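Local atomic coordinates of mobilization protein A (Pseudomonas aeruginosa, PDB entry 2NS6), a protein that nicks one DNA strand at the plasmid transfer origin and locally unwinds the DNA, as the relaxase of the conjugative relaxosome. Residues A[74-79]-A[118-123]; A[37-42]-A[108-113]; A[3-8]-A[167-172]. All blocks are in the same frame, centred on the assembly; numbering follows the deposited sequence.

Interaction 1 (A[74-79]-A[118-123]). With MN (manganese (II) ion), chain B.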
ATOM      1  N   VAL A  74      -1.955   6.026   0.307  1.00 18.17           N
ATOM      2  CA  VAL A  74      -3.382   6.284   0.214  1.00 18.50           C
ATOM      3  C   VAL A  74      -3.988   6.166   1.610  1.00 18.64           C
ATOM      4  O   VAL A  74      -3.603   5.287   2.385  1.00 17.80           O
ATOM      5  CB  VAL A  74      -4.073   5.273  -0.726  1.00 19.17           C
ATOM      6  CG1 VAL A  74      -5.546   5.620  -0.868  1.00 22.54           C
ATOM      7  CG2 VAL A  74      -3.399   5.279  -2.093  1.00 19.71           C
ATOM      8  N   GLU A  75      -4.920   7.062   1.930  1.00 17.87           N
ATOM      9  CA  GLU A  75      -5.584   7.045   3.236  1.00 19.17           C
ATOM     10  C   GLU A  75      -7.092   7.144   3.074  1.00 19.37           C
ATOM     11  O   GLU A  75      -7.594   8.017   2.361  1.00 18.33           O
ATOM     12  CB  GLU A  75      -5.108   8.200   4.119  1.00 20.92           C
ATOM     13  CG  GLU A  75      -5.502   8.017   5.585  1.00 24.16           C
ATOM     14  CD  GLU A  75      -4.982   9.122   6.490  1.00 27.59           C
ATOM     15  OE1 GLU A  75      -3.839   9.580   6.284  1.00 28.54           O
ATOM     16  OE2 GLU A  75      -5.715   9.515   7.421  1.00 31.07           O
ATOM     17  N   PHE A  76      -7.817   6.253   3.739  1.00 18.24           N
ATOM     18  CA  PHE A  76      -9.272   6.267   3.648  1.00 18.11           C
ATOM     19  C   PHE A  76      -9.949   5.870   4.955  1.00 16.80           C
ATOM     20  O   PHE A  76      -9.483   4.984   5.666  1.00 15.51           O
ATOM     21  CB  PHE A  76      -9.741   5.354   2.505  1.00 17.51           C
ATOM     22  CG  PHE A  76      -9.060   4.012   2.459  1.00 19.46           C
ATOM     23  CD1 PHE A  76      -7.760   3.886   1.974  1.00 19.32           C
ATOM     24  CD2 PHE A  76      -9.712   2.873   2.915  1.00 19.09           C
ATOM     25  CE1 PHE A  76      -7.129   2.646   1.936  1.00 19.07           C
ATOM     26  CE2 PHE A  76      -9.088   1.626   2.881  1.00 20.86           C
ATOM     27  CZ  PHE A  76      -7.792   1.515   2.397  1.00 18.74           C
ATOM     28  N   ALA A  77     -11.047   6.548   5.275  1.00 15.94           N
ATOM     29  CA  ALA A  77     -11.792   6.265   6.493  1.00 15.80           C
ATOM     30  C   ALA A  77     -12.578   4.969   6.316  1.00 16.80           C
ATOM     31  O   ALA A  77     -12.998   4.640   5.204  1.00 18.79           O
ATOM     32  CB  ALA A  77     -12.750   7.425   6.804  1.00 16.65           C
ATOM     33  N   LEU A  78     -12.772   4.243   7.412  1.00 16.87           N
ATOM     34  CA  LEU A  78     -13.515   2.977   7.399  1.00 17.48           C
ATOM     35  C   LEU A  78     -14.885   3.145   8.077  1.00 17.27           C
ATOM     36  O   LEU A  78     -15.010   3.871   9.058  1.00 15.66           O
ATOM     37  CB  LEU A  78     -12.711   1.894   8.131  1.00 15.50           C
ATOM     38  CG  LEU A  78     -11.399   1.433   7.484  1.00 18.30           C
ATOM     39  CD1 LEU A  78     -10.613   0.584   8.462  1.00 13.64           C
ATOM     40  CD2 LEU A  78     -11.705   0.643   6.206  1.00 20.12           C
ATOM     41  N   PRO A  79     -15.931   2.477   7.556  1.00 19.09           N
ATOM     42  CA  PRO A  79     -17.262   2.595   8.164  1.00 19.10           C
ATOM     43  C   PRO A  79     -17.245   2.102   9.613  1.00 21.31           C
ATOM     44  O   PRO A  79     -16.808   0.976   9.882  1.00 20.96           O
ATOM     45  CB  PRO A  79     -18.130   1.713   7.269  1.00 20.79           C
ATOM     46  CG  PRO A  79     -17.447   1.797   5.937  1.00 21.24           C
ATOM     47  CD  PRO A  79     -15.989   1.678   6.319  1.00 19.45           C
ATOM     48  N   PRO A 118     -12.058   4.974  12.636  1.00 25.86           N
ATOM     49  CA  PRO A 118     -11.165   3.919  12.144  1.00 23.24           C
ATOM     50  C   PRO A 118     -10.743   4.282  10.725  1.00 19.68           C
ATOM     51  O   PRO A 118     -11.572   4.703   9.920  1.00 20.09           O
ATOM     52  CB  PRO A 118     -12.051   2.675  12.168  1.00 24.20           C
ATOM     53  CG  PRO A 118     -13.008   2.960  13.276  1.00 27.67           C
ATOM     54  CD  PRO A 118     -13.357   4.410  13.034  1.00 26.56           C
ATOM     55  N   HIS A 119      -9.459   4.137  10.417  1.00 19.12           N
ATOM     56  CA  HIS A 119      -8.970   4.460   9.079  1.00 17.95           C
ATOM     57  C   HIS A 119      -7.863   3.513   8.625  1.00 16.77           C
ATOM     58  O   HIS A 119      -7.277   2.780   9.429  1.00 15.73           O
ATOM     59  CB  HIS A 119      -8.480   5.915   9.022  1.00 19.85           C
ATOM     60  CG  HIS A 119      -7.465   6.253  10.069  1.00 22.61           C
ATOM     61  ND1 HIS A 119      -7.799   6.437  11.391  1.00 22.92           N
ATOM     62  CD2 HIS A 119      -6.122   6.417   9.991  1.00 21.69           C
ATOM     63  CE1 HIS A 119      -6.706   6.698  12.086  1.00 24.38           C
ATOM     64  NE2 HIS A 119      -5.675   6.692  11.260  1.00 23.36           N
ATOM     65  N   CYS A 120      -7.572   3.543   7.328  1.00 15.11           N
ATOM     66  CA  CYS A 120      -6.559   2.670   6.754  1.00 16.85           C
ATOM     67  C   CYS A 120      -5.443   3.405   6.013  1.00 17.63           C
ATOM     68  O   CYS A 120      -5.708   4.287   5.201  1.00 18.76           O
ATOM     69  CB  CYS A 120      -7.234   1.681   5.799  1.00 17.18           C
ATOM     70  SG  CYS A 120      -6.091   0.543   4.989  1.00 25.05           S
ATOM     71  N   HIS A 121      -4.194   3.052   6.306  1.00 14.73           N
ATOM     72  CA  HIS A 121      -3.050   3.659   5.624  1.00 14.67           C
ATOM     73  C   HIS A 121      -2.559   2.581   4.661  1.00 14.00           C
ATOM     74  O   HIS A 121      -2.375   1.437   5.057  1.00 11.90           O
ATOM     75  CB  HIS A 121      -1.936   4.014   6.613  1.00 12.64           C
ATOM     76  CG  HIS A 121      -2.262   5.170   7.507  1.00 15.28           C
ATOM     77  ND1 HIS A 121      -1.964   6.474   7.178  1.00 15.92           N
ATOM     78  CD2 HIS A 121      -2.864   5.216   8.721  1.00 13.79           C
ATOM     79  CE1 HIS A 121      -2.367   7.274   8.152  1.00 15.07           C
ATOM     80  NE2 HIS A 121      -2.915   6.534   9.098  1.00 12.36           N
ATOM     81  N   LEU A 122      -2.356   2.938   3.400  1.00 14.50           N
ATOM     82  CA  LEU A 122      -1.912   1.952   2.427  1.00 15.69           C
ATOM     83  C   LEU A 122      -0.824   2.515   1.530  1.00 16.12           C
ATOM     84  O   LEU A 122      -1.033   3.509   0.834  1.00 18.42           O
ATOM     85  CB  LEU A 122      -3.120   1.477   1.601  1.00 14.30           C
ATOM     86  CG  LEU A 122      -3.054   0.446   0.465  1.00 17.08           C
ATOM     87  CD1 LEU A 122      -3.005   1.187  -0.835  1.00 18.92           C
ATOM     88  CD2 LEU A 122      -1.895  -0.515   0.615  1.00 11.64           C
ATOM     89  N   MET A 123       0.354   1.905   1.571  1.00 16.46           N
ATOM     90  CA  MET A 123       1.435   2.368   0.721  1.00 15.84           C
ATOM     91  C   MET A 123       1.635   1.372  -0.401  1.00 15.20           C
ATOM     92  O   MET A 123       1.721   0.160  -0.181  1.00 15.89           O
ATOM     93  CB  MET A 123       2.721   2.607   1.528  1.00 17.11           C
ATOM     94  CG  MET A 123       3.026   1.606   2.610  1.00 18.84           C
ATOM     95  SD  MET A 123       4.223   2.234   3.875  1.00 18.32           S
ATOM     96  CE  MET A 123       5.780   2.297   2.923  1.00 18.47           C
TER
HETATM   97 MN    MN B1001      -3.416   6.701  11.428  1.00 24.02          MN
HETATM   98  O   HOH W   1      -3.914   7.113  13.709  1.00 25.08           O
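Glu75 and His121 stand next to each other on one face of the sheet as a non-hydrogen-bonded antiparallel pair, their side chains pointing the same way. CG of Glu75 lies over a face of the imidazole, 4.0 Å above its plane and toward the rim, and the carboxylate is turned 47° from the ring, with OE1 3.3 Å from CE1 of His121. His119 shares this face. CG of His119 sits between its backbone N and carbonyl carbon (chi1 54°), whereas CG of His121 is anti to the carbonyl carbon; the two differently set rings converge on the manganese ion, both binding through NE2, His119 NE2 at 2.3 Å. His111 and a water complete the ligands seen. The other face is apolar. Cys120 lays its CB over the Phe76 ring, 3.7 Å from the centroid, while SG approaches the same ring obliquely. Backbone bonds join Val74 with Leu122 and Phe76 with Cys120, and Leu78 N bonds to Pro118 O at 2.8 Å. The Phe76 ring also meets Trp172 and, edge to face, Phe94. ND1 of His119 is held by Asn117 O, which probably helps present NE2 to the metal. The Glu75 carboxylate, bonded to neither ring, would probably add negative potential beside the metal site.

Interaction 2 (A[37-42]-A[108-113]). With MN (manganese (II) ion), chain B.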
ATOM      1  N   GLU A  37      -2.675   1.381  18.679  1.00 21.67           N
ATOM      2  CA  GLU A  37      -3.329   2.111  17.607  1.00 20.49           C
ATOM      3  C   GLU A  37      -3.547   1.227  16.361  1.00 20.03           C
ATOM      4  O   GLU A  37      -4.430   1.510  15.545  1.00 19.57           O
ATOM      5  CB  GLU A  37      -2.508   3.350  17.259  1.00 19.56           C
ATOM      6  CG  GLU A  37      -3.025   4.139  16.074  1.00 20.15           C
ATOM      7  CD  GLU A  37      -4.370   4.777  16.329  1.00 21.08           C
ATOM      8  OE1 GLU A  37      -4.936   5.372  15.384  1.00 20.50           O
ATOM      9  OE2 GLU A  37      -4.863   4.689  17.472  1.00 19.84           O
ATOM     10  N   VAL A  38      -2.766   0.155  16.225  1.00 18.17           N
ATOM     11  CA  VAL A  38      -2.886  -0.744  15.068  1.00 18.13           C
ATOM     12  C   VAL A  38      -3.792  -1.949  15.305  1.00 17.89           C
ATOM     13  O   VAL A  38      -3.517  -2.789  16.159  1.00 17.36           O
ATOM     14  CB  VAL A  38      -1.513  -1.282  14.608  1.00 17.76           C
ATOM     15  CG1 VAL A  38      -1.685  -2.099  13.314  1.00 18.41           C
ATOM     16  CG2 VAL A  38      -0.563  -0.136  14.373  1.00 16.75           C
ATOM     17  N   LEU A  39      -4.866  -2.020  14.525  1.00 18.73           N
ATOM     18  CA  LEU A  39      -5.860  -3.090  14.620  1.00 17.69           C
ATOM     19  C   LEU A  39      -5.605  -4.220  13.622  1.00 18.25           C
ATOM     20  O   LEU A  39      -6.063  -5.349  13.820  1.00 17.23           O
ATOM     21  CB  LEU A  39      -7.250  -2.505  14.366  1.00 18.76           C
ATOM     22  CG  LEU A  39      -8.123  -1.998  15.534  1.00 22.12           C
ATOM     23  CD1 LEU A  39      -7.305  -1.341  16.620  1.00 21.10           C
ATOM     24  CD2 LEU A  39      -9.154  -1.032  14.966  1.00 21.39           C
ATOM     25  N   HIS A  40      -4.876  -3.906  12.553  1.00 15.40           N
ATOM     26  CA  HIS A  40      -4.572  -4.876  11.512  1.00 16.42           C
ATOM     27  C   HIS A  40      -3.484  -4.377  10.581  1.00 16.09           C
ATOM     28  O   HIS A  40      -3.388  -3.183  10.313  1.00 15.34           O
ATOM     29  CB  HIS A  40      -5.814  -5.158  10.673  1.00 16.08           C
ATOM     30  CG  HIS A  40      -5.569  -6.092   9.528  1.00 18.44           C
ATOM     31  ND1 HIS A  40      -5.209  -7.410   9.710  1.00 18.83           N
ATOM     32  CD2 HIS A  40      -5.649  -5.907   8.188  1.00 16.64           C
ATOM     33  CE1 HIS A  40      -5.081  -7.995   8.532  1.00 19.00           C
ATOM     34  NE2 HIS A  40      -5.346  -7.105   7.591  1.00 15.73           N
ATOM     35  N   ALA A  41      -2.674  -5.303  10.080  1.00 17.17           N
ATOM     36  CA  ALA A  41      -1.608  -4.964   9.148  1.00 17.81           C
ATOM     37  C   ALA A  41      -1.408  -6.139   8.199  1.00 16.39           C
ATOM     38  O   ALA A  41      -1.581  -7.286   8.591  1.00 17.35           O
ATOM     39  CB  ALA A  41      -0.320  -4.671   9.902  1.00 15.14           C
ATOM     40  N   GLU A  42      -1.073  -5.841   6.946  1.00 16.59           N
ATOM     41  CA  GLU A  42      -0.818  -6.867   5.938  1.00 14.26           C
ATOM     42  C   GLU A  42      -0.108  -6.253   4.732  1.00 13.85           C
ATOM     43  O   GLU A  42      -0.258  -5.064   4.443  1.00 14.01           O
ATOM     44  CB  GLU A  42      -2.125  -7.529   5.457  1.00 15.65           C
ATOM     45  CG  GLU A  42      -3.052  -6.602   4.665  1.00 17.42           C
ATOM     46  CD  GLU A  42      -4.162  -7.355   3.922  1.00 20.90           C
ATOM     47  OE1 GLU A  42      -3.992  -7.660   2.719  1.00 21.52           O
ATOM     48  OE2 GLU A  42      -5.203  -7.644   4.544  1.00 21.06           O
ATOM     49  N   LEU A 108      -0.338  -2.343   4.156  1.00 13.47           N
ATOM     50  CA  LEU A 108      -1.454  -1.558   4.653  1.00 14.03           C
ATOM     51  C   LEU A 108      -1.638  -1.820   6.129  1.00 15.11           C
ATOM     52  O   LEU A 108      -1.271  -2.870   6.646  1.00 13.13           O
ATOM     53  CB  LEU A 108      -2.745  -1.909   3.905  1.00 18.49           C
ATOM     54  CG  LEU A 108      -3.442  -3.239   4.175  1.00 19.61           C
ATOM     55  CD1 LEU A 108      -4.371  -3.106   5.366  1.00 21.15           C
ATOM     56  CD2 LEU A 108      -4.250  -3.651   2.947  1.00 24.49           C
ATOM     57  N   ALA A 109      -2.215  -0.851   6.815  1.00 13.05           N
ATOM     58  CA  ALA A 109      -2.455  -1.007   8.229  1.00 14.03           C
ATOM     59  C   ALA A 109      -3.775  -0.316   8.530  1.00 13.21           C
ATOM     60  O   ALA A 109      -4.119   0.694   7.903  1.00 14.70           O
ATOM     61  CB  ALA A 109      -1.308  -0.366   9.016  1.00 10.90           C
ATOM     62  N   ILE A 110      -4.529  -0.879   9.462  1.00 14.13           N
ATOM     63  CA  ILE A 110      -5.807  -0.296   9.881  1.00 15.17           C
ATOM     64  C   ILE A 110      -5.552   0.323  11.253  1.00 16.05           C
ATOM     65  O   ILE A 110      -4.955  -0.315  12.118  1.00 18.51           O
ATOM     66  CB  ILE A 110      -6.922  -1.383  10.013  1.00 16.40           C
ATOM     67  CG1 ILE A 110      -7.389  -1.831   8.622  1.00 17.66           C
ATOM     68  CG2 ILE A 110      -8.100  -0.825  10.831  1.00 16.44           C
ATOM     69  CD1 ILE A 110      -8.370  -3.012   8.627  1.00 20.72           C
ATOM     70  N   HIS A 111      -5.996   1.562  11.445  1.00 16.99           N
ATOM     71  CA  HIS A 111      -5.804   2.264  12.711  1.00 18.38           C
ATOM     72  C   HIS A 111      -7.103   2.562  13.463  1.00 22.11           C
ATOM     73  O   HIS A 111      -8.158   2.758  12.855  1.00 22.30           O
ATOM     74  CB  HIS A 111      -5.064   3.584  12.472  1.00 15.83           C
ATOM     75  CG  HIS A 111      -3.597   3.421  12.230  1.00 12.78           C
ATOM     76  ND1 HIS A 111      -2.769   4.480  11.931  1.00 11.70           N
ATOM     77  CD2 HIS A 111      -2.804   2.320  12.263  1.00 12.83           C
ATOM     78  CE1 HIS A 111      -1.529   4.043  11.791  1.00 11.98           C
ATOM     79  NE2 HIS A 111      -1.525   2.734  11.989  1.00 11.88           N
ATOM     80  N   ALA A 112      -7.014   2.610  14.788  1.00 24.13           N
ATOM     81  CA  ALA A 112      -8.173   2.911  15.618  1.00 29.06           C
ATOM     82  C   ALA A 112      -8.175   4.392  15.982  1.00 31.71           C
ATOM     83  O   ALA A 112      -7.910   4.747  17.131  1.00 37.89           O
ATOM     84  CB  ALA A 112      -8.139   2.073  16.894  1.00 27.28           C
ATOM     85  N   GLY A 113      -8.457   5.258  15.017  1.00 34.28           N
ATOM     86  CA  GLY A 113      -8.482   6.682  15.304  1.00 35.01           C
ATOM     87  C   GLY A 113      -9.437   6.948  16.453  1.00 36.99           C
ATOM     88  O   GLY A 113     -10.643   7.122  16.246  1.00 39.04           O
TER
HETATM   89 MN    MN B1001      -3.416   6.701  11.428  1.00 24.02          MN
HETATM   90  O   HOH W   1      -3.914   7.113  13.709  1.00 25.08           O
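Glu42 OE2, at the end of a side chain that packs on Leu108, is gripped by two groups: His40 NE2 donates to it almost dead straight (178°), in the plane of the imidazole and onto the anti lone pair, and Ser92 OG bonds to the same oxygen. Tyr106 OH is hydrogen-bonded to OE1. CG of Glu42 comes within 3.4 Å of Leu108 CG, the two side chains slanting across one another, and Leu108 N bonds to Glu42 O at 2.7 Å. On that same face, CD1 of Ile110 packs against CB of His40. This is an edge pairing of the five-stranded antiparallel sheet, interrupted by a beta bulge at Leu39, where the register slips by one between Val38 and His40. Leu39 N still reaches Ile110 O, and its CD1 meets Ala112 CB at 3.5 Å. Before the bulge, Glu37 holds CG anti to its backbone N (chi1 175°), over a face of the His111 ring and 4.1 Å from the centroid; a bend at chi2 then turns the carboxylate toward Ala112. Its OE1 accepts a 2.6 Å bond from the water on the manganese ion. His111 ND1 binds that ion directly, at 2.4 Å, while Ile25 O holds NE2 and helps set the ring's rotation.

Interaction 3 (A[3-8]-A[167-172])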
ATOM      1  N   TYR A   3     -16.973   8.280   2.832  1.00 27.01           N
ATOM      2  CA  TYR A   3     -15.757   7.860   3.510  1.00 26.14           C
ATOM      3  C   TYR A   3     -14.611   8.433   2.701  1.00 25.79           C
ATOM      4  O   TYR A   3     -14.114   7.808   1.766  1.00 26.14           O
ATOM      5  CB  TYR A   3     -15.687   6.332   3.592  1.00 26.08           C
ATOM      6  CG  TYR A   3     -16.881   5.754   4.321  1.00 25.80           C
ATOM      7  CD1 TYR A   3     -17.944   5.180   3.615  1.00 24.51           C
ATOM      8  CD2 TYR A   3     -17.000   5.880   5.711  1.00 24.86           C
ATOM      9  CE1 TYR A   3     -19.096   4.757   4.271  1.00 23.63           C
ATOM     10  CE2 TYR A   3     -18.150   5.462   6.376  1.00 23.05           C
ATOM     11  CZ  TYR A   3     -19.195   4.904   5.646  1.00 25.09           C
ATOM     12  OH  TYR A   3     -20.353   4.518   6.287  1.00 28.19           O
ATOM     13  N   HIS A   4     -14.211   9.642   3.078  1.00 24.88           N
ATOM     14  CA  HIS A   4     -13.160  10.377   2.398  1.00 23.65           C
ATOM     15  C   HIS A   4     -11.867   9.593   2.185  1.00 21.54           C
ATOM     16  O   HIS A   4     -11.469   8.784   3.020  1.00 20.14           O
ATOM     17  CB  HIS A   4     -12.876  11.675   3.155  1.00 24.14           C
ATOM     18  CG  HIS A   4     -12.078  12.667   2.372  1.00 24.12           C
ATOM     19  ND1 HIS A   4     -12.294  12.899   1.028  1.00 25.51           N
ATOM     20  CD2 HIS A   4     -11.079  13.501   2.743  1.00 23.44           C
ATOM     21  CE1 HIS A   4     -11.459  13.833   0.606  1.00 24.27           C
ATOM     22  NE2 HIS A   4     -10.711  14.216   1.626  1.00 26.21           N
ATOM     23  N   LEU A   5     -11.226   9.849   1.050  1.00 20.13           N
ATOM     24  CA  LEU A   5      -9.975   9.195   0.687  1.00 18.03           C
ATOM     25  C   LEU A   5      -9.034  10.224   0.078  1.00 18.62           C
ATOM     26  O   LEU A   5      -9.451  11.037  -0.747  1.00 19.77           O
ATOM     27  CB  LEU A   5     -10.250   8.074  -0.314  1.00 15.41           C
ATOM     28  CG  LEU A   5      -9.068   7.295  -0.902  1.00 18.31           C
ATOM     29  CD1 LEU A   5      -9.530   5.901  -1.313  1.00 17.23           C
ATOM     30  CD2 LEU A   5      -8.490   8.041  -2.102  1.00 15.68           C
ATOM     31  N   THR A   6      -7.771  10.199   0.492  1.00 18.16           N
ATOM     32  CA  THR A   6      -6.775  11.130  -0.038  1.00 19.40           C
ATOM     33  C   THR A   6      -5.578  10.317  -0.499  1.00 20.91           C
ATOM     34  O   THR A   6      -5.528   9.108  -0.286  1.00 21.19           O
ATOM     35  CB  THR A   6      -6.297  12.134   1.032  1.00 19.10           C
ATOM     36  OG1 THR A   6      -5.729  11.416   2.130  1.00 21.23           O
ATOM     37  CG2 THR A   6      -7.466  12.979   1.550  1.00 17.76           C
ATOM     38  N   ALA A   7      -4.607  10.975  -1.119  1.00 21.11           N
ATOM     39  CA  ALA A   7      -3.427  10.270  -1.601  1.00 22.64           C
ATOM     40  C   ALA A   7      -2.266  11.215  -1.870  1.00 23.86           C
ATOM     41  O   ALA A   7      -2.475  12.380  -2.188  1.00 24.47           O
ATOM     42  CB  ALA A   7      -3.773   9.501  -2.868  1.00 20.72           C
ATOM     43  N   LYS A   8      -1.046  10.701  -1.741  1.00 24.63           N
ATOM     44  CA  LYS A   8       0.163  11.480  -1.992  1.00 27.16           C
ATOM     45  C   LYS A   8       1.352  10.546  -2.242  1.00 29.43           C
ATOM     46  O   LYS A   8       1.344   9.397  -1.800  1.00 26.52           O
ATOM     47  CB  LYS A   8       0.465  12.399  -0.809  1.00 26.91           C
ATOM     48  CG  LYS A   8       0.540  11.688   0.527  1.00 29.22           C
ATOM     49  CD  LYS A   8       1.129  12.590   1.601  1.00 29.33           C
ATOM     50  CE  LYS A   8       0.338  13.874   1.737  1.00 32.37           C
ATOM     51  NZ  LYS A   8      -1.108  13.590   1.974  1.00 33.53           N
ATOM     52  N   GLN A 167     -11.442   8.463  -9.559  1.00 25.72           N
ATOM     53  CA  GLN A 167     -11.774   7.097  -9.936  1.00 25.53           C
ATOM     54  C   GLN A 167     -11.537   6.177  -8.742  1.00 24.60           C
ATOM     55  O   GLN A 167     -12.269   5.214  -8.531  1.00 25.04           O
ATOM     56  CB  GLN A 167     -10.902   6.640 -11.106  1.00 27.17           C
ATOM     57  CG  GLN A 167     -11.546   6.783 -12.477  1.00 30.38           C
ATOM     58  CD  GLN A 167     -10.537   6.656 -13.606  1.00 31.62           C
ATOM     59  OE1 GLN A 167      -9.562   5.897 -13.506  1.00 30.45           O
ATOM     60  NE2 GLN A 167     -10.768   7.392 -14.695  1.00 31.64           N
ATOM     61  N   THR A 168     -10.507   6.472  -7.960  1.00 23.05           N
ATOM     62  CA  THR A 168     -10.200   5.643  -6.801  1.00 21.78           C
ATOM     63  C   THR A 168     -11.261   5.888  -5.732  1.00 21.73           C
ATOM     64  O   THR A 168     -11.728   4.958  -5.070  1.00 20.66           O
ATOM     65  CB  THR A 168      -8.780   5.958  -6.288  1.00 22.30           C
ATOM     66  OG1 THR A 168      -7.840   5.706  -7.348  1.00 20.20           O
ATOM     67  CG2 THR A 168      -8.421   5.077  -5.098  1.00 19.28           C
ATOM     68  N   ARG A 169     -11.665   7.144  -5.592  1.00 22.74           N
ATOM     69  CA  ARG A 169     -12.698   7.515  -4.632  1.00 23.24           C
ATOM     70  C   ARG A 169     -14.013   6.836  -4.987  1.00 23.45           C
ATOM     71  O   ARG A 169     -14.718   6.344  -4.110  1.00 23.41           O
ATOM     72  CB  ARG A 169     -12.860   9.034  -4.617  1.00 23.21           C
ATOM     73  CG  ARG A 169     -11.737   9.713  -3.881  1.00 20.88           C
ATOM     74  CD  ARG A 169     -11.798  11.212  -3.999  1.00 20.78           C
ATOM     75  NE  ARG A 169     -10.829  11.826  -3.106  1.00 20.03           N
ATOM     76  CZ  ARG A 169     -10.574  13.128  -3.051  1.00 22.11           C
ATOM     77  NH1 ARG A 169     -11.219  13.968  -3.849  1.00 23.40           N
ATOM     78  NH2 ARG A 169      -9.672  13.588  -2.190  1.00 23.80           N
ATOM     79  N   GLU A 170     -14.341   6.794  -6.276  1.00 25.85           N
ATOM     80  CA  GLU A 170     -15.577   6.146  -6.702  1.00 26.47           C
ATOM     81  C   GLU A 170     -15.465   4.648  -6.450  1.00 26.81           C
ATOM     82  O   GLU A 170     -16.444   3.987  -6.102  1.00 27.24           O
ATOM     83  CB  GLU A 170     -15.833   6.386  -8.188  1.00 29.75           C
ATOM     84  CG  GLU A 170     -17.145   5.785  -8.671  1.00 35.19           C
ATOM     85  CD  GLU A 170     -17.343   5.922 -10.166  1.00 37.65           C
ATOM     86  OE1 GLU A 170     -18.434   5.551 -10.653  1.00 39.44           O
ATOM     87  OE2 GLU A 170     -16.412   6.396 -10.855  1.00 40.93           O
ATOM     88  N   ALA A 171     -14.262   4.113  -6.635  1.00 26.93           N
ATOM     89  CA  ALA A 171     -14.022   2.693  -6.416  1.00 25.96           C
ATOM     90  C   ALA A 171     -14.153   2.384  -4.927  1.00 24.12           C
ATOM     91  O   ALA A 171     -14.800   1.408  -4.542  1.00 24.18           O
ATOM     92  CB  ALA A 171     -12.639   2.311  -6.925  1.00 27.42           C
ATOM     93  N   TRP A 172     -13.550   3.219  -4.087  1.00 23.60           N
ATOM     94  CA  TRP A 172     -13.624   3.016  -2.643  1.00 22.77           C
ATOM     95  C   TRP A 172     -15.082   3.051  -2.195  1.00 24.06           C
ATOM     96  O   TRP A 172     -15.518   2.205  -1.409  1.00 24.01           O
ATOM     97  CB  TRP A 172     -12.822   4.093  -1.903  1.00 21.30           C
ATOM     98  CG  TRP A 172     -12.985   4.065  -0.397  1.00 19.72           C
ATOM     99  CD1 TRP A 172     -13.322   5.116   0.402  1.00 21.18           C
ATOM    100  CD2 TRP A 172     -12.848   2.931   0.477  1.00 19.57           C
ATOM    101  NE1 TRP A 172     -13.412   4.714   1.713  1.00 20.69           N
ATOM    102  CE2 TRP A 172     -13.127   3.377   1.790  1.00 19.58           C
ATOM    103  CE3 TRP A 172     -12.522   1.584   0.276  1.00 19.11           C
ATOM    104  CZ2 TRP A 172     -13.088   2.525   2.904  1.00 20.57           C
ATOM    105  CZ3 TRP A 172     -12.483   0.731   1.386  1.00 21.15           C
ATOM    106  CH2 TRP A 172     -12.767   1.209   2.684  1.00 20.17           C
TER
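Arg169 reaches from the helix across to the start of strand 5-10 and closes on the carbonyl oxygen of Leu5. Its CB leaves the helix with CG anti to the carbonyl carbon (chi1 -76°), and from there the chain runs fully extended to NE. CG meets Leu5 CD2 at 4.1 Å, the two side chains crossing at a slant; CD passes on toward Leu5 O without bonding. NE then donates to Leu5 O at 2.8 Å, and NH2 donates to the same oxygen at 2.9 Å, so the guanidinium takes hold side-on with two N-H groups converging on one acceptor. That oxygen lies close to the guanidinium plane, 11° out of it, and both bonds are bent, as expected when two N-H groups share one acceptor. Over one face of the guanidinium comes CE1 of His4, 3.3 Å from NH2, with the imidazole turned 44° from it and both side chains pointing the same way. NH1, the remaining nitrogen, forms a salt bridge with Glu166, so the charged end is fixed at both the strand and its own helix.

One turn further on, Trp172 offers CB to Leu5 CD1 at 3.8 Å, and the edge of its indole faces Tyr3 O in plane, with CD1 3.1 Å from it. Thr168 CG2 also touches Leu5 CD1, at 4.0 Å. Strand 5-10 is an edge of the sheet, with strand 71-77 as its neighbour; helix 164-181 lies across the sheet face that bears Leu5, Val74 and Phe76, and Phe94 of helix 84-99 packs against both Leu5 and Trp172.

How the interactions relate
All three contacts involve one five-stranded antiparallel sheet, ordered 5-10, 71-77, 117-124, 106-113, 38-44. Interaction 1 pairs 71-77 with the central strand, interaction 2 joins 106-113 to one edge, and interaction 3 places helix 164-181 against the other edge. The centres of interactions 1 and 2 lie about 9 Å apart, those of 1 and 3 about 10 Å, and those of 2 and 3 about 18 Å. Along the chain, interaction 3 spans nearly its whole length, enclosing the other two, whose segments interleave. Interactions 1 and 2 meet at the manganese ion, which takes two histidines from one and the third from the other, so neighbouring strands together build the metal site of the relaxase.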